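Local atomic coordinates of periplasmic beta-glucosidase (Pseudomonas aeruginosa, PDB entry 6R5O), a protein that probably hydrolyses terminal, non-reducing beta-D-glucosyl residues of beta-glucosides in the periplasm, releasing beta-D-glucose, as a glycosyl hydrolase of family 3. Residues A[655-660]-A[689-694]. The protein carries 1 engineered substitution. Residues are numbered along the deposited sequence; the frame is centred on the assembly and turned at random.
Sequences VQLYLQ and IVFRLG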
loop_
_atom_site.group_PDB
_atom_site.type_symbol
_atom_site.label_atom_id
_atom_site.label_comp_id
_atom_site.label_asym_id
_atom_site.label_seq_id
_atom_site.Cartn_x
_atom_site.Cartn_y
_atom_site.Cartn_z
ATOM N N VAL A 655 -13.893 -18.926 -20.932
ATOM C CA VAL A 655 -14.892 -17.843 -21.190
ATOM C C VAL A 655 -15.379 -17.331 -19.829
ATOM O O VAL A 655 -15.906 -18.152 -19.045
ATOM C CB VAL A 655 -16.035 -18.324 -22.107
ATOM C CG1 VAL A 655 -17.020 -17.210 -22.441
ATOM C CG2 VAL A 655 -15.484 -18.939 -23.384
ATOM N N GLN A 656 -15.166 -16.034 -19.562
ATOM C CA GLN A 656 -15.274 -15.395 -18.220
ATOM C C GLN A 656 -16.437 -14.401 -18.208
ATOM O O GLN A 656 -16.614 -13.676 -19.214
ATOM C CB GLN A 656 -13.971 -14.684 -17.854
ATOM C CG GLN A 656 -12.822 -15.625 -17.544
ATOM C CD GLN A 656 -11.493 -15.065 -17.991
ATOM O OE1 GLN A 656 -11.159 -13.905 -17.749
ATOM N NE2 GLN A 656 -10.721 -15.899 -18.662
ATOM N N LEU A 657 -17.181 -14.386 -17.099
ATOM C CA LEU A 657 -18.373 -13.527 -16.880
ATOM C C LEU A 657 -18.046 -12.491 -15.807
ATOM O O LEU A 657 -17.793 -12.901 -14.644
ATOM C CB LEU A 657 -19.551 -14.390 -16.427
ATOM C CG LEU A 657 -20.819 -13.616 -16.070
ATOM C CD1 LEU A 657 -21.701 -13.410 -17.305
ATOM C CD2 LEU A 657 -21.568 -14.320 -14.945
ATOM N N TYR A 658 -18.080 -11.213 -16.191
ATOM C CA TYR A 658 -17.833 -10.054 -15.301
ATOM C C TYR A 658 -19.126 -9.257 -15.163
ATOM O O TYR A 658 -19.868 -9.144 -16.167
ATOM C CB TYR A 658 -16.673 -9.210 -15.830
ATOM C CG TYR A 658 -15.350 -9.931 -15.813
ATOM C CD1 TYR A 658 -14.630 -10.089 -14.635
ATOM C CD2 TYR A 658 -14.824 -10.480 -16.974
ATOM C CE1 TYR A 658 -13.413 -10.752 -14.616
ATOM C CE2 TYR A 658 -13.613 -11.156 -16.969
ATOM C CZ TYR A 658 -12.907 -11.302 -15.784
ATOM O OH TYR A 658 -11.713 -11.979 -15.775
ATOM N N LEU A 659 -19.380 -8.773 -13.942
ATOM C CA LEU A 659 -20.545 -7.919 -13.584
ATOM C C LEU A 659 -20.057 -6.548 -13.105
ATOM O O LEU A 659 -19.011 -6.490 -12.420
ATOM C CB LEU A 659 -21.372 -8.612 -12.494
ATOM C CG LEU A 659 -22.615 -9.337 -13.011
ATOM C CD1 LEU A 659 -23.242 -10.202 -11.927
ATOM C CD2 LEU A 659 -23.638 -8.350 -13.561
ATOM N N GLN A 660 -20.797 -5.496 -13.444
ATOM C CA GLN A 660 -20.616 -4.140 -12.865
ATOM C C GLN A 660 -21.970 -3.579 -12.409
ATOM O O GLN A 660 -22.948 -3.673 -13.198
ATOM C CB GLN A 660 -19.967 -3.170 -13.863
ATOM C CG GLN A 660 -19.438 -1.915 -13.180
ATOM C CD GLN A 660 -19.083 -0.787 -14.110
ATOM O OE1 GLN A 660 -19.249 -0.868 -15.329
ATOM N NE2 GLN A 660 -18.587 0.287 -13.520
ATOM N N ILE A 689 -22.512 -21.298 -24.757
ATOM C CA ILE A 689 -22.360 -21.234 -23.271
ATOM C C ILE A 689 -23.551 -20.475 -22.675
ATOM O O ILE A 689 -24.006 -19.469 -23.274
ATOM C CB ILE A 689 -21.023 -20.614 -22.831
ATOM C CG1 ILE A 689 -19.858 -21.175 -23.659
ATOM C CG2 ILE A 689 -20.852 -20.820 -21.325
ATOM C CD1 ILE A 689 -18.478 -21.060 -23.036
ATOM N N VAL A 690 -24.022 -20.969 -21.527
ATOM C CA VAL A 690 -25.181 -20.403 -20.788
ATOM C C VAL A 690 -24.716 -20.074 -19.368
ATOM O O VAL A 690 -24.197 -20.968 -18.691
ATOM C CB VAL A 690 -26.385 -21.360 -20.831
ATOM C CG1 VAL A 690 -27.646 -20.729 -20.252
ATOM C CG2 VAL A 690 -26.636 -21.855 -22.248
ATOM N N PHE A 691 -24.856 -18.802 -18.993
ATOM C CA PHE A 691 -24.577 -18.247 -17.645
ATOM C C PHE A 691 -25.916 -17.863 -16.998
ATOM O O PHE A 691 -26.722 -17.166 -17.642
ATOM C CB PHE A 691 -23.607 -17.067 -17.766
ATOM C CG PHE A 691 -22.157 -17.452 -17.922
ATOM C CD1 PHE A 691 -21.459 -18.033 -16.869
ATOM C CD2 PHE A 691 -21.477 -17.213 -19.111
ATOM C CE1 PHE A 691 -20.118 -18.380 -17.002
ATOM C CE2 PHE A 691 -20.142 -17.570 -19.246
ATOM C CZ PHE A 691 -19.462 -18.154 -18.192
ATOM N N ARG A 692 -26.158 -18.337 -15.776
ATOM C CA ARG A 692 -27.402 -18.060 -15.018
ATOM C C ARG A 692 -27.081 -17.061 -13.910
ATOM O O ARG A 692 -26.132 -17.335 -13.133
ATOM C CB ARG A 692 -27.993 -19.351 -14.443
ATOM C CG ARG A 692 -27.229 -19.916 -13.249
ATOM C CD ARG A 692 -27.532 -21.377 -12.962
ATOM N NE ARG A 692 -28.776 -21.556 -12.224
ATOM C CZ ARG A 692 -29.116 -22.658 -11.558
ATOM N NH1 ARG A 692 -28.306 -23.704 -11.507
ATOM N NH2 ARG A 692 -30.272 -22.706 -10.921
ATOM N N LEU A 693 -27.849 -15.962 -13.853
ATOM C CA LEU A 693 -27.567 -14.781 -12.994
ATOM C C LEU A 693 -28.774 -14.466 -12.107
ATOM O O LEU A 693 -29.781 -13.926 -12.632
ATOM C CB LEU A 693 -27.219 -13.579 -13.878
ATOM C CG LEU A 693 -25.758 -13.475 -14.318
ATOM C CD1 LEU A 693 -25.546 -12.199 -15.119
ATOM C CD2 LEU A 693 -24.806 -13.532 -13.123
ATOM N N GLY A 694 -28.642 -14.754 -10.811
ATOM C CA GLY A 694 -29.655 -14.468 -9.781
ATOM C C GLY A 694 -29.312 -13.209 -9.010
ATOM O O GLY A 694 -28.249 -12.616 -9.270
#
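Ile-689 meets Val-655 tip to tip: its CD1 stops 3.7 Å from CG2 of Val-655, the first of a row of apolar pairs between two strands whose axes pass 9.5 Å apart at 27°. That spacing, with no hydrogen bond across, is consistent with strands of two facing sheets, and sheet membership decides it: 651-660 and 688-693 belong to different sheets of the fibronectin type III-like domain, which pack as a beta-sandwich. Two residues on, Phe-691 has CG anti to its carbonyl carbon (chi1 -80°), a torsion that sends the ring back along its strand, while the Leu-657 side chain slides past it in the opposite sense. CB of Leu-657 sits 4.0 Å from the Phe-691 ring centroid and only 6° off the normal, which defines a CH-pi contact over the face. The ring edge is turned to the backbone of the other strand: Phe-691 CZ lies 3.7 Å from Val-655 O, close to the ring plane. Leu-693 ends the row with one methyl serving two leucines: CD2 touches Leu-657 CD2 at 3.8 Å and Leu-659 CD1 at 3.9 Å. Val-716 and Val-718 of strand 712-719 extend the apolar layer beside 655-660, and Ala-639 touches Phe-691 from strand 637-645. All six touching residues are buried, so the two sheets are held together here by dispersion and exclusion of water, the CH-pi contact being probably weakly directional.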